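Local coordinates for protein NanS-p (Escherichia phage vB_EcoP_24B, PDB 6YP6) that belongs to a phage carbohydrate esterase and probably binds carbohydrate through a beta-sandwich domain, at residues I73-K78 / M90-P95; S53-Y58 / H195-T200; N62-L67 / S98-V103; N111-A116 / T182-S187; L6-S11 / K18-S23. All coordinates share one frame; numbering follows the deposited sequence.

Contact 1 (I73-K78 / M90-P95)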
# COMPACT_ATOMS: atom_id res chain seq x y z
N ILE A 73 7.05 -3.99 3.42
CA ILE A 73 5.69 -3.98 2.88
C ILE A 73 5.87 -3.79 1.38
O ILE A 73 6.56 -2.86 0.96
CB ILE A 73 4.88 -2.81 3.45
CG1 ILE A 73 4.86 -2.82 4.99
CG2 ILE A 73 3.47 -2.79 2.86
CD1 ILE A 73 4.26 -1.57 5.60
N ARG A 74 5.27 -4.66 0.56
CA ARG A 74 5.53 -4.61 -0.88
C ARG A 74 4.28 -4.86 -1.70
O ARG A 74 3.34 -5.55 -1.28
CB ARG A 74 6.64 -5.57 -1.32
CG ARG A 74 6.42 -7.00 -0.98
CD ARG A 74 7.48 -7.86 -1.64
NE ARG A 74 7.40 -9.27 -1.28
CZ ARG A 74 6.67 -10.18 -1.92
NH1 ARG A 74 5.91 -9.84 -2.95
NH2 ARG A 74 6.70 -11.44 -1.53
N CYS A 75 4.29 -4.31 -2.92
CA CYS A 75 3.23 -4.54 -3.88
C CYS A 75 3.79 -4.40 -5.29
O CYS A 75 4.55 -3.48 -5.57
CB CYS A 75 2.11 -3.51 -3.67
SG CYS A 75 0.72 -3.58 -4.84
N ARG A 76 3.36 -5.29 -6.18
CA ARG A 76 3.61 -5.17 -7.61
C ARG A 76 2.26 -4.93 -8.29
O ARG A 76 1.31 -5.69 -8.06
CB ARG A 76 4.32 -6.41 -8.14
CG ARG A 76 4.61 -6.34 -9.64
CD ARG A 76 5.66 -7.35 -10.08
NE ARG A 76 6.05 -7.16 -11.48
CZ ARG A 76 5.53 -7.82 -12.53
NH1 ARG A 76 4.60 -8.75 -12.37
NH2 ARG A 76 5.98 -7.55 -13.75
N PHE A 77 2.19 -3.88 -9.11
CA PHE A 77 0.91 -3.40 -9.63
C PHE A 77 1.13 -2.74 -10.99
O PHE A 77 2.24 -2.35 -11.35
CB PHE A 77 0.27 -2.39 -8.65
CG PHE A 77 1.02 -1.09 -8.57
CD1 PHE A 77 2.14 -0.97 -7.75
CD2 PHE A 77 0.65 -0.01 -9.35
CE1 PHE A 77 2.86 0.22 -7.73
CE2 PHE A 77 1.37 1.17 -9.32
CZ PHE A 77 2.47 1.28 -8.50
N LYS A 78 0.03 -2.59 -11.71
CA LYS A 78 0.01 -1.98 -13.03
C LYS A 78 -1.22 -1.10 -13.09
O LYS A 78 -2.33 -1.56 -12.79
CB LYS A 78 -0.02 -3.05 -14.13
CG LYS A 78 -0.44 -2.56 -15.50
CD LYS A 78 -0.07 -3.61 -16.59
CE LYS A 78 -1.19 -3.91 -17.55
NZ LYS A 78 -0.60 -4.64 -18.69
N MET A 90 -4.47 4.06 -5.43
CA MET A 90 -4.80 3.31 -4.22
C MET A 90 -3.94 3.80 -3.07
O MET A 90 -2.93 4.48 -3.27
CB MET A 90 -4.61 1.81 -4.46
CG MET A 90 -3.18 1.39 -4.73
SD MET A 90 -3.14 -0.31 -5.27
CE MET A 90 -1.48 -0.41 -5.90
N ALA A 91 -4.34 3.40 -1.88
CA ALA A 91 -3.64 3.68 -0.64
C ALA A 91 -3.51 2.41 0.18
O ALA A 91 -4.33 1.50 0.11
CB ALA A 91 -4.38 4.73 0.20
N PHE A 92 -2.46 2.40 1.01
CA PHE A 92 -2.15 1.36 1.98
C PHE A 92 -2.14 2.00 3.36
O PHE A 92 -1.31 2.87 3.63
CB PHE A 92 -0.74 0.77 1.72
CG PHE A 92 -0.60 0.14 0.37
CD1 PHE A 92 -0.34 0.91 -0.75
CD2 PHE A 92 -0.75 -1.23 0.20
CE1 PHE A 92 -0.23 0.32 -2.01
CE2 PHE A 92 -0.66 -1.82 -1.06
CZ PHE A 92 -0.39 -1.03 -2.16
N TYR A 93 -3.04 1.56 4.24
CA TYR A 93 -3.12 2.03 5.61
C TYR A 93 -2.95 0.85 6.55
O TYR A 93 -3.64 -0.16 6.42
CB TYR A 93 -4.46 2.69 5.92
CG TYR A 93 -4.86 3.78 5.00
CD1 TYR A 93 -4.15 4.95 4.94
CD2 TYR A 93 -5.99 3.63 4.19
CE1 TYR A 93 -4.54 5.96 4.07
CE2 TYR A 93 -6.39 4.63 3.34
CZ TYR A 93 -5.66 5.79 3.28
OH TYR A 93 -6.08 6.79 2.43
N TRP A 94 -2.08 1.00 7.54
CA TRP A 94 -1.87 -0.03 8.55
C TRP A 94 -1.83 0.64 9.92
O TRP A 94 -0.75 0.87 10.49
CB TRP A 94 -0.61 -0.84 8.28
CG TRP A 94 -0.38 -2.02 9.17
CD1 TRP A 94 -1.17 -2.49 10.20
CD2 TRP A 94 0.76 -2.87 9.13
NE1 TRP A 94 -0.58 -3.57 10.78
CE2 TRP A 94 0.60 -3.83 10.14
CE3 TRP A 94 1.90 -2.91 8.32
CZ2 TRP A 94 1.55 -4.82 10.38
CZ3 TRP A 94 2.83 -3.88 8.55
CH2 TRP A 94 2.66 -4.83 9.57
N PRO A 95 -3.00 0.99 10.46
CA PRO A 95 -3.05 1.50 11.83
C PRO A 95 -2.73 0.37 12.79
O PRO A 95 -3.09 -0.78 12.54
CB PRO A 95 -4.51 1.97 11.99
CG PRO A 95 -5.27 1.40 10.84
CD PRO A 95 -4.34 0.80 9.86

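Contact 2 (S53-Y58 / H195-T200)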
# COMPACT_ATOMS: atom_id res chain seq x y z
N SER A 53 -16.02 3.08 -2.60
CA SER A 53 -14.63 2.72 -2.80
C SER A 53 -14.41 1.25 -2.46
O SER A 53 -15.06 0.71 -1.56
CB SER A 53 -13.82 3.63 -1.87
OG SER A 53 -12.48 3.27 -1.78
N TRP A 54 -13.51 0.60 -3.18
CA TRP A 54 -13.19 -0.77 -2.82
C TRP A 54 -12.13 -0.79 -1.73
O TRP A 54 -11.30 0.11 -1.61
CB TRP A 54 -12.73 -1.61 -4.01
CG TRP A 54 -11.59 -1.10 -4.81
CD1 TRP A 54 -11.68 -0.46 -5.99
CD2 TRP A 54 -10.18 -1.22 -4.52
NE1 TRP A 54 -10.44 -0.14 -6.46
CE2 TRP A 54 -9.50 -0.61 -5.58
CE3 TRP A 54 -9.44 -1.79 -3.47
CZ2 TRP A 54 -8.12 -0.52 -5.62
CZ3 TRP A 54 -8.06 -1.70 -3.52
CH2 TRP A 54 -7.41 -1.07 -4.58
N VAL A 55 -12.19 -1.83 -0.91
CA VAL A 55 -11.27 -2.03 0.20
C VAL A 55 -10.93 -3.51 0.30
O VAL A 55 -11.83 -4.35 0.33
CB VAL A 55 -11.84 -1.55 1.55
CG1 VAL A 55 -10.78 -1.69 2.65
CG2 VAL A 55 -12.33 -0.13 1.48
N LEU A 56 -9.65 -3.81 0.38
CA LEU A 56 -9.14 -5.13 0.71
C LEU A 56 -8.49 -5.03 2.08
O LEU A 56 -7.77 -4.08 2.35
CB LEU A 56 -8.08 -5.57 -0.29
CG LEU A 56 -8.45 -5.43 -1.76
CD1 LEU A 56 -7.25 -5.84 -2.61
CD2 LEU A 56 -9.67 -6.24 -2.13
N GLU A 57 -8.73 -6.01 2.94
CA GLU A 57 -8.19 -5.99 4.29
C GLU A 57 -7.60 -7.34 4.66
O GLU A 57 -8.16 -8.39 4.33
CB GLU A 57 -9.26 -5.64 5.35
CG GLU A 57 -9.94 -4.31 5.12
CD GLU A 57 -11.12 -4.07 6.02
OE1 GLU A 57 -11.16 -4.63 7.13
OE2 GLU A 57 -12.01 -3.28 5.64
N TYR A 58 -6.51 -7.30 5.43
CA TYR A 58 -5.93 -8.49 6.02
C TYR A 58 -5.61 -8.19 7.48
O TYR A 58 -5.12 -7.11 7.81
CB TYR A 58 -4.66 -8.92 5.26
CG TYR A 58 -4.23 -10.33 5.60
CD1 TYR A 58 -3.48 -10.59 6.74
CD2 TYR A 58 -4.61 -11.40 4.81
CE1 TYR A 58 -3.09 -11.90 7.07
CE2 TYR A 58 -4.23 -12.71 5.13
CZ TYR A 58 -3.47 -12.95 6.26
OH TYR A 58 -3.10 -14.23 6.58
N HIS A 195 -5.11 -2.22 5.20
CA HIS A 195 -6.22 -1.81 4.36
C HIS A 195 -5.66 -1.27 3.05
O HIS A 195 -4.81 -0.38 3.06
CB HIS A 195 -7.01 -0.69 5.00
CG HIS A 195 -7.49 -0.99 6.35
ND1 HIS A 195 -8.79 -1.34 6.63
CD2 HIS A 195 -6.83 -0.98 7.53
CE1 HIS A 195 -8.91 -1.53 7.93
NE2 HIS A 195 -7.73 -1.32 8.50
N VAL A 196 -6.13 -1.82 1.95
CA VAL A 196 -5.76 -1.36 0.62
C VAL A 196 -7.05 -0.88 -0.04
O VAL A 196 -8.04 -1.60 -0.05
CB VAL A 196 -5.11 -2.49 -0.20
CG1 VAL A 196 -4.55 -1.94 -1.49
CG2 VAL A 196 -4.03 -3.17 0.61
N THR A 197 -7.05 0.35 -0.55
CA THR A 197 -8.30 0.95 -1.00
C THR A 197 -8.05 1.96 -2.10
O THR A 197 -6.99 2.57 -2.14
CB THR A 197 -9.01 1.63 0.19
OG1 THR A 197 -10.22 2.25 -0.25
CG2 THR A 197 -8.14 2.69 0.86
N ASP A 198 -9.04 2.18 -2.95
CA ASP A 198 -8.96 3.30 -3.90
C ASP A 198 -9.51 4.61 -3.34
O ASP A 198 -9.62 5.57 -4.10
CB ASP A 198 -9.56 2.96 -5.28
CG ASP A 198 -11.07 2.92 -5.29
OD1 ASP A 198 -11.66 2.60 -4.25
OD2 ASP A 198 -11.66 3.21 -6.37
N ILE A 199 -9.79 4.67 -2.03
CA ILE A 199 -9.90 5.91 -1.27
C ILE A 199 -11.26 6.59 -1.42
O ILE A 199 -11.93 6.89 -0.42
CB ILE A 199 -8.77 6.91 -1.62
CG1 ILE A 199 -7.38 6.28 -1.46
CG2 ILE A 199 -8.89 8.17 -0.76
CD1 ILE A 199 -6.26 7.11 -2.07
N THR A 200 -11.65 6.90 -2.65
CA THR A 200 -12.74 7.80 -2.95
C THR A 200 -13.83 7.08 -3.73
O THR A 200 -13.57 6.11 -4.45
CB THR A 200 -12.19 8.99 -3.74
OG1 THR A 200 -13.25 9.89 -4.06
CG2 THR A 200 -11.52 8.58 -5.05
O HOH W 1 -11.24 -0.52 5.74

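Contact 3 (N62-L67 / S98-V103)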
# COMPACT_ATOMS: atom_id res chain seq x y z
N ASN A 62 -0.14 -5.97 15.03
CA ASN A 62 0.43 -4.67 15.34
C ASN A 62 1.83 -4.47 14.78
O ASN A 62 2.40 -3.38 14.97
CB ASN A 62 0.37 -4.39 16.85
CG ASN A 62 1.21 -5.33 17.66
OD1 ASN A 62 2.20 -5.88 17.19
ND2 ASN A 62 0.82 -5.52 18.92
N GLY A 63 2.40 -5.45 14.08
CA GLY A 63 3.68 -5.24 13.42
C GLY A 63 4.90 -5.13 14.31
O GLY A 63 5.95 -4.71 13.85
N ALA A 64 4.80 -5.55 15.58
CA ALA A 64 5.95 -5.40 16.48
C ALA A 64 7.19 -6.11 15.94
O ALA A 64 8.30 -5.58 16.04
CB ALA A 64 5.59 -5.91 17.87
N ALA A 65 7.03 -7.31 15.39
CA ALA A 65 8.20 -8.04 14.90
C ALA A 65 8.81 -7.37 13.68
O ALA A 65 10.03 -7.40 13.50
CB ALA A 65 7.84 -9.50 14.59
N LEU A 66 7.98 -6.80 12.80
CA LEU A 66 8.50 -6.02 11.68
C LEU A 66 9.39 -4.89 12.18
O LEU A 66 10.49 -4.66 11.66
CB LEU A 66 7.33 -5.49 10.84
CG LEU A 66 7.72 -4.54 9.70
CD1 LEU A 66 8.59 -5.21 8.66
CD2 LEU A 66 6.45 -3.98 9.05
N LEU A 67 8.94 -4.17 13.22
CA LEU A 67 9.74 -3.08 13.76
C LEU A 67 11.04 -3.59 14.38
O LEU A 67 12.09 -2.96 14.23
CB LEU A 67 8.94 -2.31 14.80
CG LEU A 67 7.82 -1.44 14.24
CD1 LEU A 67 6.94 -0.90 15.36
CD2 LEU A 67 8.38 -0.28 13.45
N SER A 98 -0.96 -0.57 19.21
CA SER A 98 0.09 -0.18 20.12
C SER A 98 1.39 -0.17 19.34
O SER A 98 1.50 -0.76 18.26
CB SER A 98 0.20 -1.14 21.32
OG SER A 98 0.72 -2.40 20.92
N LEU A 99 2.37 0.53 19.88
CA LEU A 99 3.76 0.43 19.47
C LEU A 99 4.55 -0.24 20.59
O LEU A 99 4.10 -0.27 21.74
CB LEU A 99 4.34 1.82 19.18
CG LEU A 99 3.74 2.50 17.95
CD1 LEU A 99 4.17 3.96 17.89
CD2 LEU A 99 4.15 1.78 16.68
N PRO A 100 5.71 -0.80 20.28
CA PRO A 100 6.50 -1.47 21.32
C PRO A 100 6.88 -0.51 22.44
O PRO A 100 6.93 0.71 22.26
CB PRO A 100 7.74 -1.97 20.57
CG PRO A 100 7.30 -2.07 19.13
CD PRO A 100 6.31 -0.95 18.94
N GLN A 101 7.17 -1.07 23.61
CA GLN A 101 7.58 -0.24 24.74
C GLN A 101 8.76 0.64 24.33
O GLN A 101 9.73 0.16 23.74
CB GLN A 101 7.98 -1.11 25.94
CG GLN A 101 8.73 -0.37 27.06
CD GLN A 101 7.97 0.84 27.59
OE1 GLN A 101 6.74 0.91 27.50
NE2 GLN A 101 8.70 1.81 28.14
N GLY A 102 8.67 1.92 24.66
CA GLY A 102 9.75 2.83 24.36
C GLY A 102 9.81 3.31 22.93
O GLY A 102 10.77 4.00 22.56
N VAL A 103 8.82 2.97 22.11
CA VAL A 103 8.71 3.44 20.74
C VAL A 103 7.53 4.39 20.66
O VAL A 103 6.43 4.07 21.12
CB VAL A 103 8.55 2.25 19.77
CG1 VAL A 103 8.38 2.76 18.35
CG2 VAL A 103 9.73 1.30 19.89
O HOH W 2 3.53 -2.28 17.25
O HOH W 3 -1.28 -4.01 20.30

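Contact 4 (N111-A116 / T182-S187)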
# COMPACT_ATOMS: atom_id res chain seq x y z
N ASN A 111 -2.46 9.51 15.53
CA ASN A 111 -2.66 8.12 15.19
C ASN A 111 -1.36 7.47 14.74
O ASN A 111 -0.57 8.08 14.01
CB ASN A 111 -3.70 7.94 14.09
CG ASN A 111 -5.03 8.54 14.45
OD1 ASN A 111 -5.87 7.88 15.04
ND2 ASN A 111 -5.22 9.80 14.11
N ASN A 112 -1.18 6.23 15.19
CA ASN A 112 0.00 5.44 14.88
C ASN A 112 -0.30 4.48 13.74
O ASN A 112 -1.14 3.57 13.89
CB ASN A 112 0.41 4.63 16.11
CG ASN A 112 0.76 5.49 17.30
OD1 ASN A 112 1.35 6.56 17.17
ND2 ASN A 112 0.41 5.01 18.49
N LEU A 113 0.38 4.67 12.61
CA LEU A 113 0.26 3.79 11.46
C LEU A 113 1.64 3.42 10.97
O LEU A 113 2.53 4.27 10.88
CB LEU A 113 -0.51 4.44 10.28
CG LEU A 113 -1.97 4.79 10.54
CD1 LEU A 113 -2.04 6.24 11.01
CD2 LEU A 113 -2.83 4.61 9.34
N LEU A 114 1.82 2.14 10.64
CA LEU A 114 3.06 1.69 10.01
C LEU A 114 3.03 1.88 8.50
O LEU A 114 4.07 1.78 7.85
CB LEU A 114 3.32 0.22 10.33
CG LEU A 114 3.48 -0.09 11.82
CD1 LEU A 114 3.77 -1.57 11.98
CD2 LEU A 114 4.55 0.76 12.48
N ALA A 115 1.85 2.16 7.94
CA ALA A 115 1.71 2.52 6.54
C ALA A 115 0.59 3.52 6.41
O ALA A 115 -0.47 3.36 7.02
CB ALA A 115 1.38 1.30 5.69
N ALA A 116 0.82 4.55 5.61
CA ALA A 116 -0.22 5.52 5.24
C ALA A 116 0.20 6.12 3.90
O ALA A 116 0.51 7.31 3.80
CB ALA A 116 -0.43 6.57 6.31
N THR A 182 5.87 9.29 11.15
CA THR A 182 5.37 10.23 12.14
C THR A 182 3.94 9.84 12.47
O THR A 182 3.36 8.96 11.85
CB THR A 182 5.39 11.68 11.62
OG1 THR A 182 4.43 11.84 10.58
CG2 THR A 182 6.75 12.07 11.11
N GLN A 183 3.36 10.54 13.44
CA GLN A 183 1.92 10.44 13.62
C GLN A 183 1.21 10.93 12.36
O GLN A 183 1.74 11.70 11.56
CB GLN A 183 1.49 11.24 14.84
CG GLN A 183 2.13 10.72 16.13
CD GLN A 183 1.56 11.34 17.39
OE1 GLN A 183 0.53 12.02 17.34
NE2 GLN A 183 2.21 11.10 18.52
N SER A 184 -0.03 10.47 12.19
CA SER A 184 -0.83 10.76 11.01
C SER A 184 -2.26 11.04 11.43
O SER A 184 -2.71 10.52 12.45
CB SER A 184 -0.82 9.54 10.07
OG SER A 184 -1.84 9.60 9.09
N PRO A 185 -3.00 11.83 10.64
CA PRO A 185 -4.41 12.08 10.96
C PRO A 185 -5.34 10.95 10.58
O PRO A 185 -6.53 11.01 10.95
CB PRO A 185 -4.73 13.33 10.13
CG PRO A 185 -3.87 13.17 8.93
CD PRO A 185 -2.57 12.59 9.45
N VAL A 186 -4.87 9.95 9.83
CA VAL A 186 -5.77 8.89 9.38
C VAL A 186 -6.28 8.12 10.59
O VAL A 186 -5.49 7.61 11.40
CB VAL A 186 -5.06 7.99 8.36
CG1 VAL A 186 -5.97 6.83 7.97
CG2 VAL A 186 -4.64 8.79 7.13
N SER A 187 -7.60 8.03 10.71
CA SER A 187 -8.24 7.46 11.88
C SER A 187 -9.38 6.51 11.56
O SER A 187 -9.83 5.82 12.47
CB SER A 187 -8.80 8.57 12.77
OG SER A 187 -9.75 9.34 12.06
O HOH W 4 1.31 7.34 12.06
O HOH W 5 2.29 6.74 9.60

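Contact 5 (L6-S11 / K18-S23)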
# COMPACT_ATOMS: atom_id res chain seq x y z
N LEU A 6 1.89 -11.58 5.85
CA LEU A 6 0.66 -11.68 5.09
C LEU A 6 1.03 -11.62 3.61
O LEU A 6 2.04 -11.02 3.23
CB LEU A 6 -0.33 -10.56 5.43
CG LEU A 6 0.11 -9.13 5.11
CD1 LEU A 6 -0.36 -8.68 3.74
CD2 LEU A 6 -0.38 -8.16 6.17
N SER A 7 0.20 -12.23 2.77
CA SER A 7 0.41 -12.12 1.34
C SER A 7 -0.89 -12.33 0.57
O SER A 7 -1.79 -13.04 1.01
CB SER A 7 1.49 -13.09 0.85
OG SER A 7 1.05 -14.41 1.00
N TYR A 8 -0.94 -11.68 -0.59
CA TYR A 8 -1.87 -11.98 -1.66
C TYR A 8 -1.03 -12.19 -2.92
O TYR A 8 -0.19 -11.35 -3.25
CB TYR A 8 -2.86 -10.84 -1.95
CG TYR A 8 -3.64 -11.14 -3.21
CD1 TYR A 8 -4.65 -12.09 -3.21
CD2 TYR A 8 -3.32 -10.54 -4.42
CE1 TYR A 8 -5.33 -12.43 -4.35
CE2 TYR A 8 -4.00 -10.86 -5.57
CZ TYR A 8 -5.00 -11.80 -5.54
OH TYR A 8 -5.66 -12.10 -6.72
N LEU A 9 -1.29 -13.28 -3.65
CA LEU A 9 -0.67 -13.55 -4.94
C LEU A 9 -1.78 -13.88 -5.94
O LEU A 9 -2.58 -14.79 -5.70
CB LEU A 9 0.31 -14.72 -4.86
CG LEU A 9 1.71 -14.44 -4.31
CD1 LEU A 9 1.67 -14.20 -2.82
CD2 LEU A 9 2.68 -15.56 -4.68
N ALA A 10 -1.81 -13.19 -7.07
CA ALA A 10 -2.82 -13.49 -8.07
C ALA A 10 -2.64 -14.87 -8.69
O ALA A 10 -3.59 -15.41 -9.26
CB ALA A 10 -2.85 -12.41 -9.15
N SER A 11 -1.44 -15.45 -8.58
CA SER A 11 -1.13 -16.75 -9.14
C SER A 11 -1.39 -17.90 -8.16
O SER A 11 -1.23 -19.06 -8.54
CB SER A 11 0.35 -16.80 -9.54
OG SER A 11 1.18 -16.53 -8.42
N LYS A 18 -10.46 -14.38 -1.18
CA LYS A 18 -11.17 -15.05 -0.10
C LYS A 18 -10.39 -16.25 0.41
O LYS A 18 -10.20 -16.42 1.62
CB LYS A 18 -12.55 -15.48 -0.59
CG LYS A 18 -13.41 -16.12 0.47
CD LYS A 18 -14.74 -16.57 -0.10
CE LYS A 18 -15.55 -15.41 -0.64
NZ LYS A 18 -16.89 -15.85 -1.11
N VAL A 19 -9.94 -17.12 -0.50
CA VAL A 19 -9.21 -18.32 -0.09
C VAL A 19 -7.93 -17.93 0.63
O VAL A 19 -7.49 -18.64 1.55
CB VAL A 19 -8.93 -19.20 -1.32
CG1 VAL A 19 -7.95 -20.32 -0.98
CG2 VAL A 19 -10.22 -19.76 -1.88
N GLN A 20 -7.32 -16.81 0.24
CA GLN A 20 -6.07 -16.35 0.82
C GLN A 20 -6.26 -15.56 2.11
O GLN A 20 -5.27 -15.07 2.66
CB GLN A 20 -5.26 -15.56 -0.22
CG GLN A 20 -4.79 -16.45 -1.36
CD GLN A 20 -3.97 -15.70 -2.39
OE1 GLN A 20 -2.93 -15.13 -2.09
NE2 GLN A 20 -4.43 -15.73 -3.63
N GLY A 21 -7.48 -15.44 2.62
CA GLY A 21 -7.71 -14.88 3.93
C GLY A 21 -8.03 -13.40 3.97
O GLY A 21 -8.19 -12.85 5.07
N TRP A 22 -8.11 -12.75 2.82
CA TRP A 22 -8.43 -11.34 2.73
C TRP A 22 -9.94 -11.12 2.74
O TRP A 22 -10.70 -11.95 2.24
CB TRP A 22 -7.88 -10.76 1.42
CG TRP A 22 -6.38 -10.74 1.36
CD1 TRP A 22 -5.55 -11.81 1.22
CD2 TRP A 22 -5.54 -9.59 1.47
NE1 TRP A 22 -4.24 -11.39 1.23
CE2 TRP A 22 -4.21 -10.03 1.38
CE3 TRP A 22 -5.79 -8.23 1.63
CZ2 TRP A 22 -3.13 -9.15 1.43
CZ3 TRP A 22 -4.72 -7.35 1.68
CH2 TRP A 22 -3.41 -7.81 1.58
N SER A 23 -10.35 -9.97 3.26
CA SER A 23 -11.72 -9.51 3.19
C SER A 23 -11.80 -8.38 2.16
O SER A 23 -10.98 -7.47 2.17
CB SER A 23 -12.20 -9.01 4.56
OG SER A 23 -12.22 -10.07 5.50
O HOH W 6 -2.63 -15.89 2.47
O HOH W 7 -1.19 -15.84 0.01

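Contact 1 (I73-K78 / M90-P95)
Ile73 opens the row by pushing CD1 against the rim of Trp94, in the plane of the indole and 3.8 Å from its CE3. The indole itself is tethered by NE1, which donates to Gly61 O. Two residues on, Cys75 meets Phe92: its CB lies 3.8 Å from Phe92 CZ, while SG sits at the ring edge, 78° off the normal, a sulfur-aromatic contact. The same sulfur approaches the Met90 methyl, with SG to CE at 4.0 Å. Phe77 meets the same methyl, Met90 CE standing 3.7 Å from Phe77 CG in an off-centre CH-pi contact. Beyond CG the extended chain of Met90 (chi2 -170°) carries CE far enough to touch both the Cys75 sulfur and the Phe77 ring.

Every second residue of each strand thus points inward, and the touching atoms across the contact are carbon and sulfur, as in the core of a beta sandwich. The strand axes stay 10.5 Å apart and run nearly antiparallel at 160°, a separation of facing sheets and not of paired strands. On one side, strand 71-79 is flanked by strands 152-159 and 207-216; on the other, strand 88-95 lies beside 193-197, whose Val196 and Leu194 pack on Phe92 and Trp94, while Ile209 touches both Phe77 and Met90.

Contact 2 (S53-Y58 / H195-T200)
Leu56 and Val196 form an antiparallel hydrogen-bonded pair, Leu56 N to Val196 O and Val196 N to Leu56 O both at 2.8 Å and almost straight, with the non-hydrogen-bonded pairs Val55-Thr197 and Glu57-His195 on either side. On the face carrying Glu57 and His195, the carboxylate and imidazole cross obliquely, and a water bridges Glu57 OE2 to His195 ND1. Their remaining polar ends are engaged elsewhere: Glu57 OE1 by Lys193 and His195 NE2 by Ala190 O. Val55 and Thr197 lie side by side on that face, with Val55 CG2 3.6 Å from Thr197 OG1.

These strands are adjacent members of the seven-stranded sheet of the beta sandwich, and where their regular pairing stops side chains take over. Thr197 holds OG1 anti to its own N (chi1 178°), from where it donates to Trp54 O at 2.8 Å and accepts from Ile199 N, closing an ST turn. Asp198 OD1 is gripped twice, by Trp54 N at 2.9 Å on the syn side and, in the Ser53 conformer described, by Ser53 OG at 2.7 Å on the anti side; the two donors arrive from opposite faces of the carboxylate. That carboxylate lies over the Trp54 indole with the planes only 13° apart, and Asp198 N sits above the ring centre. Asp198 OD2 forms a salt bridge with Lys47, whose positive charge would be expected to favour an ionised carboxylate. Val196, on the sheet face it shares with Leu56, places CG1 4.1 Å from Trp54 CZ3.

Contact 3 (N62-L67 / S98-V103)
Asn62 and Ser98 are joined by two separate water bridges, an unusual solvent-mediated link between a helix start and a loop. One water donates to both backbone carbonyls, 2.8 Å from Asn62 O and 2.7 Å from Ser98 O. The other accepts from Asn62 ND2 at 2.9 Å and lies 2.6 Å from Ser98 OG. The Asn62 amide is meanwhile steadied from within its own segment: OD1 accepts from Ala64 N, the donor tilted out of the carbonyl plane, which closes an Asx turn. The turn rests on CG being tucked between the backbone N and the carbonyl carbon (chi1 65°).

This Asx turn leads straight into the short helix 64-69, with Gly63 at its N-cap, on the rim of the beta sandwich. One turn into the helix the chemistry becomes apolar. Leu67 reaches out with CD1 alone, crossing the pyrrolidine of Pro100 at about a right angle, 3.6 Å from its CD, and touching Leu99 CD2 from the same methyl at 4.1 Å. Ala64 CB skirts Pro100 CG more loosely. Pro100 also begins a type II turn that Val103 N closes on Pro100 O, with Gly102 supplying the positive phi. Behind the helix, Leu66 and Leu67 rest on Phe159 of strand 152-159.

Contact 4 (N111-A116 / T182-S187)
Thr182 O shares a water with Asn111 O and Leu113 N, and that water accepts from Leu113 N at 2.9 Å. Gln183 then lays its CA beside Asn111 O, while its amide turns elsewhere, OE1 accepting from Gly110 N. At Ser184 the polar grip tightens. Ser184 N donates to Asn111 O at 3.1 Å, and Ser184 O receives the side-chain amide, Asn111 ND2, at 3.1 Å, lying in the plane of that amide; Asn111 N adds only a weak bond to the same oxygen. With its CG beside the backbone N (chi1 -57°), Asn111 can turn both its main-chain and side-chain N-H groups toward one carbonyl. Ser184 CB also presses on Leu113 CD1 at 3.6 Å, and its OG accepts from Val186 N and is itself hydrogen-bonded to His131 O.

Past Pro185, Val186 supplies the apolar part: its CG1 meets Leu113 CD2 at 4.1 Å, the two side chains crossing at about a right angle, and its carbonyl O comes 3.2 Å from Asn111 CG. Ser187 CB brushes Asn111 OD1. The bond from Val186 N to Ser184 OG closes an ST turn in the loop that connects strand 174-180 of one sheet of the beta sandwich with strand 193-197 of the other, held to Asn111 and Leu113 just before the chain turns its corner at Leu114.

Contact 5 (L6-S11 / K18-S23)
Gln20 uses its side-chain amide as a strand edge would use a peptide, gripping Leu9 at both backbone atoms: OE1 accepts from Leu9 N at 2.9 Å, on a lone pair, and NE2 donates to Leu9 O at 2.9 Å. The side chain gets there by setting CG anti to the carbonyl carbon (chi1 -67°) and then running extended. Held at both ends, the amide cannot readily flip, and it lies with its plane only 11° from that of the Tyr8 ring, NE2 3.5 Å from Tyr8 CE1. A water that donates to OE1 also reaches Ser7 OG.

Trp22 leans in beside it. Its NE1 points almost straight at Ser7 O, 3.0 Å away, with the oxygen in the indole plane but the donor standing above the plane of the carbonyl. Tyr8 turns its edge toward the indole face in a T-shaped pair, planes at 85°, and its CB sits over the rim of that face. Leu6 CD1 closes the far end at 3.6 Å from Trp22 CZ2.

Strand 3-9 pairs along strand 207-216, while Trp22 packs on Ile212 of that strand and on Leu56 and Tyr58 of strand 55-59 in the other sheet, just before the chain enters strand 23-25.

The centre of contact 1 lies about 1 Å from the centre of the chain; wholly apolar, this contact joins the two facing sheets, whereas contact 2, partly buried, pairs neighbouring strands within one of them. The two share a boundary, since strands 88-95 and 193-197 are hydrogen-bonded neighbours. Contact 4 touches the same strand 88-95 from its other flank, at Trp94, and mixes backbone bonds, waters and leucine-valine packing. Contact 3, the surface member, relies on waters and a few methyl contacts, yet Gly63 and Leu66 reach that same Trp94. Contact 5, beside contact 2 through Tyr58, replaces strand pairing with side-chain amide and indole bonds to backbone.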